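Local structure of protein argonaute (Aquifex aeolicus, 1YVU) at residues 340-345 with 379-385; 351-357 with 417-423; 451-455 with 476-480. The protein acts as a DNA-guided RNA endonuclease that uses a short single-stranded DNA guide to pair with target RNA and cut it at a fixed distance from the guide's 5' end. One frame throughout, in Å; residues are numbered along the deposited sequence.

Contact 1 of 3, residues 340-345 with 379-385; sequences LELCRP and FLKNKGI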
ATOM      1  N   LEU A 340     -29.274  11.784  -8.586  1.00 33.59           N
ATOM      2  CA  LEU A 340     -28.927  12.552  -7.400  1.00 32.44           C
ATOM      3  C   LEU A 340     -29.722  13.835  -7.217  1.00 36.01           C
ATOM      4  O   LEU A 340     -29.621  14.472  -6.171  1.00 34.53           O
ATOM      5  CB  LEU A 340     -27.433  12.853  -7.384  1.00 34.94           C
ATOM      6  CG  LEU A 340     -26.488  11.704  -7.026  1.00 36.09           C
ATOM      7  CD1 LEU A 340     -25.072  12.106  -7.440  1.00 43.03           C
ATOM      8  CD2 LEU A 340     -26.578  11.322  -5.530  1.00 32.17           C
ATOM      9  N   GLU A 341     -30.485  14.223  -8.237  1.00 32.02           N
ATOM     10  CA  GLU A 341     -31.297  15.428  -8.156  1.00 32.59           C
ATOM     11  C   GLU A 341     -32.593  15.035  -7.518  1.00 34.73           C
ATOM     12  O   GLU A 341     -32.994  15.605  -6.510  1.00 30.65           O
ATOM     13  CB  GLU A 341     -31.565  16.030  -9.545  1.00 40.37           C
ATOM     14  CG  GLU A 341     -30.527  17.060 -10.041  1.00 47.58           C
ATOM     15  CD  GLU A 341     -30.738  17.543 -11.496  1.00 49.91           C
ATOM     16  OE1 GLU A 341     -31.813  18.118 -11.805  1.00 52.04           O
ATOM     17  OE2 GLU A 341     -29.806  17.365 -12.321  1.00 43.79           O
ATOM     18  N   LEU A 342     -33.132  13.934  -8.030  1.00 38.25           N
ATOM     19  CA  LEU A 342     -34.413  13.376  -7.614  1.00 44.75           C
ATOM     20  C   LEU A 342     -34.460  12.454  -6.394  1.00 45.77           C
ATOM     21  O   LEU A 342     -35.537  12.244  -5.826  1.00 40.75           O
ATOM     22  CB  LEU A 342     -35.040  12.663  -8.817  1.00 51.72           C
ATOM     23  CG  LEU A 342     -35.616  13.545  -9.936  1.00 55.39           C
ATOM     24  CD1 LEU A 342     -35.701  12.778 -11.266  1.00 56.52           C
ATOM     25  CD2 LEU A 342     -36.997  14.041  -9.511  1.00 58.41           C
ATOM     26  N   CYS A 343     -33.303  11.923  -5.993  1.00 42.63           N
ATOM     27  CA  CYS A 343     -33.198  10.989  -4.861  1.00 44.46           C
ATOM     28  C   CYS A 343     -33.523  11.498  -3.443  1.00 49.63           C
ATOM     29  O   CYS A 343     -33.112  12.587  -3.035  1.00 54.50           O
ATOM     30  CB  CYS A 343     -31.817  10.328  -4.832  1.00 44.22           C
ATOM     31  SG  CYS A 343     -30.555  11.352  -4.060  1.00 33.15           S
ATOM     32  N   ARG A 344     -34.234  10.657  -2.693  1.00 50.96           N
ATOM     33  CA  ARG A 344     -34.614  10.924  -1.307  1.00 53.10           C
ATOM     34  C   ARG A 344     -33.644  10.066  -0.451  1.00 53.82           C
ATOM     35  O   ARG A 344     -33.655   8.842  -0.558  1.00 58.94           O
ATOM     36  CB  ARG A 344     -36.079  10.503  -1.100  1.00 52.32           C
ATOM     37  CG  ARG A 344     -36.687  10.598   0.300  1.00 54.29           C
ATOM     38  CD  ARG A 344     -38.020   9.883   0.198  1.00 70.42           C
ATOM     39  NE  ARG A 344     -38.780   9.725   1.438  1.00 77.97           N
ATOM     40  CZ  ARG A 344     -39.786   8.857   1.603  1.00 83.62           C
ATOM     41  NH1 ARG A 344     -40.160   8.046   0.620  1.00 82.31           N
ATOM     42  NH2 ARG A 344     -40.462   8.834   2.744  1.00 83.85           N
ATOM     43  N   PRO A 345     -32.776  10.700   0.364  1.00 49.07           N
ATOM     44  CA  PRO A 345     -31.806   9.976   1.217  1.00 50.13           C
ATOM     45  C   PRO A 345     -32.401   9.132   2.367  1.00 49.67           C
ATOM     46  O   PRO A 345     -33.598   9.139   2.605  1.00 54.16           O
ATOM     47  CB  PRO A 345     -30.948  11.113   1.779  1.00 52.99           C
ATOM     48  CG  PRO A 345     -31.108  12.193   0.767  1.00 47.44           C
ATOM     49  CD  PRO A 345     -32.544  12.151   0.458  1.00 39.69           C
ATOM     50  N   PHE A 379     -30.826  22.849  -1.496  1.00 34.26           N
ATOM     51  CA  PHE A 379     -30.912  21.568  -2.186  1.00 34.28           C
ATOM     52  C   PHE A 379     -31.189  20.426  -1.197  1.00 35.85           C
ATOM     53  O   PHE A 379     -32.096  19.602  -1.412  1.00 38.82           O
ATOM     54  CB  PHE A 379     -29.625  21.282  -2.962  1.00 29.72           C
ATOM     55  CG  PHE A 379     -29.802  20.271  -4.046  1.00 26.10           C
ATOM     56  CD1 PHE A 379     -30.606  20.568  -5.169  1.00 30.31           C
ATOM     57  CD2 PHE A 379     -29.192  19.014  -3.961  1.00 25.54           C
ATOM     58  CE1 PHE A 379     -30.805  19.618  -6.214  1.00 32.61           C
ATOM     59  CE2 PHE A 379     -29.377  18.057  -4.983  1.00 30.16           C
ATOM     60  CZ  PHE A 379     -30.190  18.364  -6.118  1.00 30.82           C
ATOM     61  N   LEU A 380     -30.490  20.481  -0.061  1.00 36.09           N
ATOM     62  CA  LEU A 380     -30.595  19.485   1.006  1.00 35.92           C
ATOM     63  C   LEU A 380     -31.856  19.613   1.875  1.00 41.98           C
ATOM     64  O   LEU A 380     -32.306  18.613   2.454  1.00 40.75           O
ATOM     65  CB  LEU A 380     -29.343  19.514   1.902  1.00 25.76           C
ATOM     66  CG  LEU A 380     -27.903  19.420   1.351  1.00 25.29           C
ATOM     67  CD1 LEU A 380     -26.926  19.419   2.494  1.00 22.28           C
ATOM     68  CD2 LEU A 380     -27.685  18.170   0.512  1.00 22.59           C
ATOM     69  N   LYS A 381     -32.404  20.831   1.987  1.00 44.75           N
ATOM     70  CA  LYS A 381     -33.612  21.106   2.782  1.00 46.61           C
ATOM     71  C   LYS A 381     -34.786  20.425   2.131  1.00 45.94           C
ATOM     72  O   LYS A 381     -35.572  19.718   2.779  1.00 40.86           O
ATOM     73  CB  LYS A 381     -33.864  22.607   2.861  1.00 48.81           C
ATOM     74  CG  LYS A 381     -33.520  23.216   4.207  1.00 62.94           C
ATOM     75  CD  LYS A 381     -33.623  24.755   4.219  1.00 73.80           C
ATOM     76  CE  LYS A 381     -33.198  25.311   5.585  1.00 74.48           C
ATOM     77  NZ  LYS A 381     -32.703  26.703   5.473  1.00 73.07           N
ATOM     78  N   ASN A 382     -34.762  20.527   0.803  1.00 46.78           N
ATOM     79  CA  ASN A 382     -35.750  19.957  -0.097  1.00 53.77           C
ATOM     80  C   ASN A 382     -35.466  18.471  -0.272  1.00 54.08           C
ATOM     81  O   ASN A 382     -36.021  17.814  -1.164  1.00 57.80           O
ATOM     82  CB  ASN A 382     -35.741  20.705  -1.442  1.00 55.54           C
ATOM     83  CG  ASN A 382     -36.178  22.168  -1.311  1.00 61.02           C
ATOM     84  OD1 ASN A 382     -36.895  22.538  -0.369  1.00 62.74           O
ATOM     85  ND2 ASN A 382     -35.745  23.009  -2.264  1.00 64.40           N
ATOM     86  N   LYS A 383     -34.566  17.965   0.574  1.00 48.12           N
ATOM     87  CA  LYS A 383     -34.214  16.550   0.613  1.00 45.18           C
ATOM     88  C   LYS A 383     -34.356  16.047   2.033  1.00 44.27           C
ATOM     89  O   LYS A 383     -33.936  14.932   2.349  1.00 41.70           O
ATOM     90  CB  LYS A 383     -32.826  16.272   0.061  1.00 41.04           C
ATOM     91  CG  LYS A 383     -32.892  15.600  -1.267  1.00 34.97           C
ATOM     92  CD  LYS A 383     -31.560  15.623  -1.850  1.00 34.85           C
ATOM     93  CE  LYS A 383     -31.631  15.287  -3.282  1.00 32.28           C
ATOM     94  NZ  LYS A 383     -30.221  15.158  -3.746  1.00 49.01           N
ATOM     95  N   GLY A 384     -34.962  16.892   2.868  1.00 44.14           N
ATOM     96  CA  GLY A 384     -35.246  16.537   4.250  1.00 50.06           C
ATOM     97  C   GLY A 384     -34.264  16.900   5.330  1.00 50.42           C
ATOM     98  O   GLY A 384     -34.632  16.937   6.522  1.00 51.97           O
ATOM     99  N   ILE A 385     -33.008  17.116   4.941  1.00 50.50           N
ATOM    100  CA  ILE A 385     -31.974  17.484   5.900  1.00 48.06           C
ATOM    101  C   ILE A 385     -31.768  18.986   5.890  1.00 48.08           C
ATOM    102  O   ILE A 385     -31.536  19.602   4.856  1.00 43.64           O
ATOM    103  CB  ILE A 385     -30.630  16.751   5.667  1.00 45.28           C
ATOM    104  CG1 ILE A 385     -30.863  15.248   5.564  1.00 42.44           C
ATOM    105  CG2 ILE A 385     -29.648  17.050   6.832  1.00 43.04           C
ATOM    106  CD1 ILE A 385     -31.022  14.755   4.169  1.00 46.16           C
TER
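Lys383 and Phe379 reach from the end of helix 368-381 to the last turn of helix 337-342, making a helix-end to helix-end contact within the Mid domain. Helix 368-381 closes in a Schellman motif: Gly384, in a left-handed backbone conformation, follows the turn, its N bonds to Lys381 O, and Ile385 N makes the longer, weak bond back to Leu380 O. Lys383 is the residue just before that glycine. Its chain runs extended beyond CG, passes alongside Cys343 O, with CG 3.5 Å from that oxygen, and delivers NZ to Leu340 O at 2.6 Å. The ammonium comes in at a C=O...N angle of 156°, tilted 24° from the carbonyl plane. A positive group placed here, at the carboxyl-terminal end of helix 337-342, would be expected to interact favourably with the helix dipole. Pro345 crosses the lysine chain at about a right angle, CD lying 3.9 Å from Lys383 CG, while Pro345 CG packs on Ile385 CD1 at 4.3 Å. Leu478 of helix 466-480 touches both Pro345 and Ile385. On the other side of the lysine bond, Phe379 holds CG anti to its backbone N (chi1 -160°), which carries the ring edge towards the neighbouring helix. Leu340 O lies near the ring plane at 3.8 Å from CE2, and Phe379 CZ meets Glu341 CA at 3.7 Å.

Contact 2 of 3, residues 351-357 with 417-423; sequences VLSVEII and VDLVIVF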
ATOM      1  N   VAL A 351     -31.911  17.225  11.285  1.00 45.53           N
ATOM      2  CA  VAL A 351     -31.362  18.565  11.543  1.00 43.94           C
ATOM      3  C   VAL A 351     -29.864  18.463  11.841  1.00 44.71           C
ATOM      4  O   VAL A 351     -29.461  17.655  12.681  1.00 49.41           O
ATOM      5  CB  VAL A 351     -32.086  19.191  12.768  1.00 50.62           C
ATOM      6  CG1 VAL A 351     -31.292  20.348  13.410  1.00 47.98           C
ATOM      7  CG2 VAL A 351     -33.449  19.677  12.344  1.00 57.89           C
ATOM      8  N   LEU A 352     -29.054  19.337  11.242  1.00 41.08           N
ATOM      9  CA  LEU A 352     -27.587  19.317  11.452  1.00 47.78           C
ATOM     10  C   LEU A 352     -26.894  20.614  11.942  1.00 42.53           C
ATOM     11  O   LEU A 352     -27.312  21.720  11.593  1.00 40.94           O
ATOM     12  CB  LEU A 352     -26.898  18.866  10.162  1.00 39.51           C
ATOM     13  CG  LEU A 352     -26.438  17.445   9.875  1.00 34.98           C
ATOM     14  CD1 LEU A 352     -27.418  16.393  10.247  1.00 30.05           C
ATOM     15  CD2 LEU A 352     -26.204  17.405   8.419  1.00 37.79           C
ATOM     16  N   SER A 353     -25.820  20.463  12.724  1.00 41.07           N
ATOM     17  CA  SER A 353     -25.047  21.603  13.236  1.00 40.83           C
ATOM     18  C   SER A 353     -23.727  21.663  12.470  1.00 39.47           C
ATOM     19  O   SER A 353     -22.907  20.749  12.569  1.00 44.37           O
ATOM     20  CB  SER A 353     -24.821  21.496  14.756  1.00 41.39           C
ATOM     21  OG  SER A 353     -24.243  20.257  15.121  1.00 49.94           O
ATOM     22  N   VAL A 354     -23.570  22.715  11.660  1.00 39.27           N
ATOM     23  CA  VAL A 354     -22.403  22.923  10.791  1.00 32.95           C
ATOM     24  C   VAL A 354     -21.571  24.160  11.131  1.00 27.39           C
ATOM     25  O   VAL A 354     -22.132  25.186  11.494  1.00 28.15           O
ATOM     26  CB  VAL A 354     -22.888  23.078   9.297  1.00 24.04           C
ATOM     27  CG1 VAL A 354     -21.728  23.272   8.323  1.00 28.21           C
ATOM     28  CG2 VAL A 354     -23.687  21.865   8.879  1.00 30.12           C
ATOM     29  N   GLU A 355     -20.245  24.031  11.058  1.00 25.42           N
ATOM     30  CA  GLU A 355     -19.314  25.163  11.221  1.00 27.67           C
ATOM     31  C   GLU A 355     -18.756  25.441   9.799  1.00 24.15           C
ATOM     32  O   GLU A 355     -18.631  24.514   8.984  1.00 29.93           O
ATOM     33  CB  GLU A 355     -18.153  24.832  12.175  1.00 36.37           C
ATOM     34  CG  GLU A 355     -18.320  25.340  13.634  1.00 43.43           C
ATOM     35  CD  GLU A 355     -17.421  26.513  14.019  1.00 45.94           C
ATOM     36  OE1 GLU A 355     -16.195  26.471  13.774  1.00 51.11           O
ATOM     37  OE2 GLU A 355     -17.947  27.477  14.606  1.00 42.63           O
ATOM     38  N   ILE A 356     -18.495  26.705   9.469  1.00 18.46           N
ATOM     39  CA  ILE A 356     -17.967  27.064   8.146  1.00 19.43           C
ATOM     40  C   ILE A 356     -16.663  27.810   8.254  1.00 15.90           C
ATOM     41  O   ILE A 356     -16.411  28.473   9.275  1.00 20.05           O
ATOM     42  CB  ILE A 356     -18.978  27.943   7.345  1.00 14.43           C
ATOM     43  CG1 ILE A 356     -20.219  27.137   7.009  1.00 20.99           C
ATOM     44  CG2 ILE A 356     -18.403  28.401   6.035  1.00 16.85           C
ATOM     45  CD1 ILE A 356     -21.423  27.944   6.985  1.00 21.30           C
ATOM     46  N   ILE A 357     -15.798  27.639   7.250  1.00  7.49           N
ATOM     47  CA  ILE A 357     -14.515  28.338   7.216  1.00 16.78           C
ATOM     48  C   ILE A 357     -14.213  28.806   5.818  1.00 18.49           C
ATOM     49  O   ILE A 357     -14.368  28.053   4.869  1.00 21.55           O
ATOM     50  CB  ILE A 357     -13.251  27.478   7.700  1.00 14.06           C
ATOM     51  CG1 ILE A 357     -13.382  27.055   9.144  1.00  9.85           C
ATOM     52  CG2 ILE A 357     -11.896  28.254   7.571  1.00 13.26           C
ATOM     53  CD1 ILE A 357     -13.972  25.744   9.248  1.00 17.20           C
ATOM     54  N   VAL A 417     -19.982  19.905  16.406  1.00 50.61           N
ATOM     55  CA  VAL A 417     -20.336  19.878  14.998  1.00 36.84           C
ATOM     56  C   VAL A 417     -20.528  18.527  14.354  1.00 36.99           C
ATOM     57  O   VAL A 417     -19.830  17.564  14.679  1.00 40.66           O
ATOM     58  CB  VAL A 417     -19.383  20.707  14.130  1.00 40.63           C
ATOM     59  CG1 VAL A 417     -19.935  22.054  13.967  1.00 35.54           C
ATOM     60  CG2 VAL A 417     -17.982  20.774  14.737  1.00 42.14           C
ATOM     61  N   ASP A 418     -21.543  18.475  13.495  1.00 34.43           N
ATOM     62  CA  ASP A 418     -21.918  17.296  12.733  1.00 32.93           C
ATOM     63  C   ASP A 418     -21.176  17.272  11.401  1.00 35.78           C
ATOM     64  O   ASP A 418     -20.894  16.197  10.857  1.00 33.31           O
ATOM     65  CB  ASP A 418     -23.423  17.295  12.479  1.00 36.88           C
ATOM     66  CG  ASP A 418     -24.244  17.011  13.733  1.00 36.46           C
ATOM     67  OD1 ASP A 418     -23.737  16.394  14.702  1.00 45.74           O
ATOM     68  OD2 ASP A 418     -25.428  17.403  13.736  1.00 38.23           O
ATOM     69  N   LEU A 419     -20.886  18.468  10.877  1.00 39.07           N
ATOM     70  CA  LEU A 419     -20.142  18.685   9.617  1.00 31.70           C
ATOM     71  C   LEU A 419     -19.364  20.003   9.711  1.00 27.34           C
ATOM     72  O   LEU A 419     -19.588  20.819  10.617  1.00 29.22           O
ATOM     73  CB  LEU A 419     -21.094  18.727   8.409  1.00 37.81           C
ATOM     74  CG  LEU A 419     -20.529  18.958   6.994  1.00 36.19           C
ATOM     75  CD1 LEU A 419     -19.575  17.860   6.547  1.00 40.81           C
ATOM     76  CD2 LEU A 419     -21.671  19.039   6.047  1.00 40.66           C
ATOM     77  N   VAL A 420     -18.397  20.174   8.823  1.00 21.19           N
ATOM     78  CA  VAL A 420     -17.596  21.394   8.790  1.00 19.63           C
ATOM     79  C   VAL A 420     -17.419  21.727   7.312  1.00 15.44           C
ATOM     80  O   VAL A 420     -16.882  20.907   6.552  1.00 24.23           O
ATOM     81  CB  VAL A 420     -16.184  21.168   9.461  1.00 25.62           C
ATOM     82  CG1 VAL A 420     -15.271  22.362   9.254  1.00 21.32           C
ATOM     83  CG2 VAL A 420     -16.310  20.918  10.946  1.00 32.06           C
ATOM     84  N   ILE A 421     -17.869  22.897   6.879  1.00 14.72           N
ATOM     85  CA  ILE A 421     -17.686  23.215   5.471  1.00 13.14           C
ATOM     86  C   ILE A 421     -16.599  24.259   5.317  1.00 12.01           C
ATOM     87  O   ILE A 421     -16.704  25.344   5.865  1.00 11.80           O
ATOM     88  CB  ILE A 421     -18.996  23.658   4.785  1.00 11.54           C
ATOM     89  CG1 ILE A 421     -20.108  22.611   5.033  1.00  9.62           C
ATOM     90  CG2 ILE A 421     -18.759  23.839   3.278  1.00  7.74           C
ATOM     91  CD1 ILE A 421     -21.448  22.847   4.297  1.00 13.53           C
ATOM     92  N   VAL A 422     -15.555  23.921   4.564  1.00 15.31           N
ATOM     93  CA  VAL A 422     -14.433  24.827   4.338  1.00 19.68           C
ATOM     94  C   VAL A 422     -14.271  25.253   2.887  1.00 18.10           C
ATOM     95  O   VAL A 422     -14.125  24.414   1.990  1.00 19.46           O
ATOM     96  CB  VAL A 422     -13.061  24.195   4.796  1.00 28.02           C
ATOM     97  CG1 VAL A 422     -11.895  25.235   4.698  1.00 18.81           C
ATOM     98  CG2 VAL A 422     -13.160  23.637   6.223  1.00 30.56           C
ATOM     99  N   PHE A 423     -14.222  26.570   2.685  1.00 21.31           N
ATOM    100  CA  PHE A 423     -14.015  27.161   1.365  1.00 27.40           C
ATOM    101  C   PHE A 423     -12.566  27.665   1.305  1.00 26.86           C
ATOM    102  O   PHE A 423     -12.224  28.634   1.993  1.00 30.57           O
ATOM    103  CB  PHE A 423     -14.954  28.342   1.120  1.00 19.81           C
ATOM    104  CG  PHE A 423     -16.399  27.996   1.074  1.00 14.34           C
ATOM    105  CD1 PHE A 423     -17.219  28.246   2.195  1.00 17.02           C
ATOM    106  CD2 PHE A 423     -16.986  27.521  -0.113  1.00 12.20           C
ATOM    107  CE1 PHE A 423     -18.632  28.043   2.133  1.00 11.35           C
ATOM    108  CE2 PHE A 423     -18.399  27.309  -0.201  1.00 13.79           C
ATOM    109  CZ  PHE A 423     -19.226  27.574   0.935  1.00  7.34           C
TER
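Val417 lies in the loop leading into strand 419-424, which then runs parallel to residues 351-357 in the central sheet of the Rossmann-like Mid domain; the strand axes diverge by 15° and approach to 4.6 Å. Val417 CG1 rests against the partner backbone and touches Glu355 CG at 3.7 Å; the carboxylate of that glutamate turns away to a salt bridge with Lys415. Asp418 holds Ser353 twice. Its N bonds to Ser353 O at 2.8 Å, while CG, set beside its own backbone N (chi1 -71°), brings OD2 within 3.2 Å of Ser353 N. That donor stands above the carboxylate, 41° out of its plane, and OD2 also takes a weak bond from Ser353 OG and a salt bridge from Lys349. Regular pairing begins at Leu419, whose O receives a weak bond from Glu355 N and whose side chain lies beside Val354, pointing the same way. Val420 is on the reverse face, where its CG1 meets Ile357 CD1 at 3.6 Å. Ile421 uses both backbone groups toward the partner strand, N to Glu355 O and O to Ile357 N, and its CG1 packs on Val354 CG1 at 3.7 Å. Val422 returns to the Val420 face, side by side with Ile357. Phe423 N binds Ile357 O, and the ring edge packs with CE1 3.9 Å from Ile356 CG2.

Contact 3 of 3, residues 451-455 with 476-480; sequences IPSQV and QVLAK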
ATOM      1  N   ILE A 451     -14.626  14.717  13.060  1.00 34.76           N
ATOM      2  CA  ILE A 451     -15.703  15.565  12.568  1.00 23.50           C
ATOM      3  C   ILE A 451     -15.658  15.544  11.041  1.00 13.52           C
ATOM      4  O   ILE A 451     -14.657  15.934  10.432  1.00 13.12           O
ATOM      5  CB  ILE A 451     -15.542  17.056  13.033  1.00 26.79           C
ATOM      6  CG1 ILE A 451     -15.343  17.151  14.547  1.00 30.82           C
ATOM      7  CG2 ILE A 451     -16.800  17.842  12.731  1.00 25.41           C
ATOM      8  CD1 ILE A 451     -14.496  18.319  14.917  1.00 27.32           C
ATOM      9  N   PRO A 452     -16.744  15.066  10.392  1.00  9.70           N
ATOM     10  CA  PRO A 452     -16.862  15.002   8.936  1.00 12.53           C
ATOM     11  C   PRO A 452     -16.498  16.371   8.355  1.00 14.50           C
ATOM     12  O   PRO A 452     -16.820  17.410   8.962  1.00 15.87           O
ATOM     13  CB  PRO A 452     -18.350  14.748   8.743  1.00  7.50           C
ATOM     14  CG  PRO A 452     -18.706  13.971   9.862  1.00  7.70           C
ATOM     15  CD  PRO A 452     -17.960  14.524  11.021  1.00  8.96           C
ATOM     16  N   SER A 453     -15.830  16.380   7.209  1.00 15.13           N
ATOM     17  CA  SER A 453     -15.420  17.643   6.608  1.00 15.27           C
ATOM     18  C   SER A 453     -15.582  17.700   5.126  1.00 16.27           C
ATOM     19  O   SER A 453     -15.188  16.764   4.441  1.00 22.94           O
ATOM     20  CB  SER A 453     -13.962  17.939   6.948  1.00 17.56           C
ATOM     21  OG  SER A 453     -13.165  16.761   6.859  1.00 19.52           O
ATOM     22  N   GLN A 454     -16.123  18.816   4.638  1.00 17.31           N
ATOM     23  CA  GLN A 454     -16.308  19.045   3.203  1.00 16.14           C
ATOM     24  C   GLN A 454     -15.485  20.268   2.818  1.00  7.89           C
ATOM     25  O   GLN A 454     -15.878  21.383   3.105  1.00 10.55           O
ATOM     26  CB  GLN A 454     -17.789  19.257   2.849  1.00 17.66           C
ATOM     27  CG  GLN A 454     -18.081  19.312   1.335  1.00 27.41           C
ATOM     28  CD  GLN A 454     -17.990  17.952   0.649  1.00 32.53           C
ATOM     29  OE1 GLN A 454     -18.814  17.077   0.904  1.00 38.70           O
ATOM     30  NE2 GLN A 454     -16.991  17.772  -0.219  1.00 25.40           N
ATOM     31  N   VAL A 455     -14.356  20.026   2.148  1.00  6.58           N
ATOM     32  CA  VAL A 455     -13.407  21.056   1.726  1.00 12.29           C
ATOM     33  C   VAL A 455     -13.664  21.530   0.287  1.00 13.55           C
ATOM     34  O   VAL A 455     -13.138  20.976  -0.677  1.00 24.37           O
ATOM     35  CB  VAL A 455     -11.932  20.518   1.892  1.00 11.07           C
ATOM     36  CG1 VAL A 455     -10.923  21.518   1.358  1.00  9.54           C
ATOM     37  CG2 VAL A 455     -11.620  20.150   3.402  1.00  7.09           C
ATOM     38  N   GLN A 476     -21.875  13.778  -1.283  1.00  6.79           N
ATOM     39  CA  GLN A 476     -20.829  13.594  -0.276  1.00  9.20           C
ATOM     40  C   GLN A 476     -21.170  14.036   1.142  1.00 11.67           C
ATOM     41  O   GLN A 476     -20.765  13.376   2.092  1.00 10.32           O
ATOM     42  CB  GLN A 476     -19.559  14.271  -0.704  1.00  4.41           C
ATOM     43  CG  GLN A 476     -18.744  13.508  -1.650  1.00  8.90           C
ATOM     44  CD  GLN A 476     -17.426  14.197  -1.834  1.00 22.94           C
ATOM     45  OE1 GLN A 476     -17.304  15.131  -2.638  1.00 25.50           O
ATOM     46  NE2 GLN A 476     -16.431  13.787  -1.045  1.00 18.88           N
ATOM     47  N   VAL A 477     -21.865  15.168   1.285  1.00  9.98           N
ATOM     48  CA  VAL A 477     -22.305  15.693   2.589  1.00 12.94           C
ATOM     49  C   VAL A 477     -23.341  14.743   3.202  1.00 16.12           C
ATOM     50  O   VAL A 477     -23.408  14.597   4.419  1.00 13.31           O
ATOM     51  CB  VAL A 477     -22.896  17.122   2.424  1.00 10.61           C
ATOM     52  CG1 VAL A 477     -23.859  17.489   3.560  1.00  9.96           C
ATOM     53  CG2 VAL A 477     -21.759  18.121   2.360  1.00 12.87           C
ATOM     54  N   LEU A 478     -24.142  14.113   2.338  1.00 11.70           N
ATOM     55  CA  LEU A 478     -25.161  13.169   2.756  1.00 15.55           C
ATOM     56  C   LEU A 478     -24.542  11.906   3.359  1.00 19.45           C
ATOM     57  O   LEU A 478     -24.912  11.480   4.461  1.00 15.77           O
ATOM     58  CB  LEU A 478     -26.042  12.811   1.576  1.00  8.96           C
ATOM     59  CG  LEU A 478     -26.972  13.923   1.110  1.00 14.09           C
ATOM     60  CD1 LEU A 478     -27.625  13.481  -0.169  1.00 14.76           C
ATOM     61  CD2 LEU A 478     -28.000  14.255   2.177  1.00  9.53           C
ATOM     62  N   ALA A 479     -23.516  11.402   2.687  1.00 18.51           N
ATOM     63  CA  ALA A 479     -22.801  10.214   3.111  1.00 19.66           C
ATOM     64  C   ALA A 479     -22.105  10.424   4.452  1.00 21.99           C
ATOM     65  O   ALA A 479     -22.243   9.593   5.364  1.00 27.97           O
ATOM     66  CB  ALA A 479     -21.785   9.846   2.050  1.00 27.16           C
ATOM     67  N   LYS A 480     -21.399  11.553   4.570  1.00 21.69           N
ATOM     68  CA  LYS A 480     -20.651  11.938   5.794  1.00 27.78           C
ATOM     69  C   LYS A 480     -21.510  12.124   7.050  1.00 31.93           C
ATOM     70  O   LYS A 480     -20.978  12.156   8.146  1.00 34.54           O
ATOM     71  CB  LYS A 480     -19.931  13.279   5.615  1.00 28.74           C
ATOM     72  CG  LYS A 480     -18.732  13.317   4.751  1.00 23.94           C
ATOM     73  CD  LYS A 480     -18.669  14.723   4.207  1.00 22.34           C
ATOM     74  CE  LYS A 480     -17.382  14.982   3.477  1.00 25.82           C
ATOM     75  NZ  LYS A 480     -17.174  14.300   2.200  1.00 26.79           N
TER
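Gln454 and Lys480 meet where strand 454-457 faces the last turn of helix 466-480, a strand-to-helix contact at the Mid-PIWI interface that probably forms part of the pocket for the guide's 5' phosphate. Across the contact the Lys480 ammonium is the one hydrogen-bonding partner of Gln454 OE1, and the bond is weak, with NZ 3.5 Å away. Val477 CG2, 3.4 Å from that OE1, and Gln476 CB are van der Waals neighbours. With chi1 near 180° (-172°) and a bend at chi2, the glutamine chain carries its amide toward Gln476 and Val477, crossing the side chains of both Val477 and Lys480 at about a right angle. Lys480 answers with an extended chain that kinks only at its end (chi4 70°), turning NZ to the amide while CE lies against Ser453 O. Nearer the backbone of the lysine, Pro452 packs CB on Lys480 CB at 3.8 Å, and its CG meets Lys480 O at 3.4 Å. In the next shell Lys443 bonds to Ser453 O and touches Lys480, and Tyr439 packs on Val455 from the same helix, 437-448. Together with Gln454 and Lys480 they match the tyrosine-lysine-glutamine-lysine set that lines the 5'-phosphate pocket in argonautes, although no nucleic acid is present here. Replacing Gln454 by alanine would probably remove the amide from the pocket wall, leave the lysine ammonium without this weak partner and open a gap beside Val477 CG2. Backbone bonds to Val420 and Val422 fix Gln454 in the parallel sheet. Within the helix, Lys480 N bonds to Gln476 O at 3.1 Å.

Overall arrangement
Contacts 2 and 3 are the close pair, centres about 9 Å apart, because strands 419-424 and 454-457 are neighbours in one four-stranded parallel sheet. Contact 1 lies about 18 Å from contact 2 and about 15 Å from contact 3, centre to centre. Along the chain the segments of contacts 1 and 2 alternate, whereas contact 3 follows both. Helix 466-480 ties the group together: Val477 and Leu478 pack on Leu380, Pro345 and Ile385 of contact 1, and Val477 and Lys480 on Leu419 of contact 2. Separately, Ile385 touches Leu352 directly. Thus a PIWI helix is built against the Mid sheet and helix ends, a junction that probably carries the pocket for the guide's 5' phosphate.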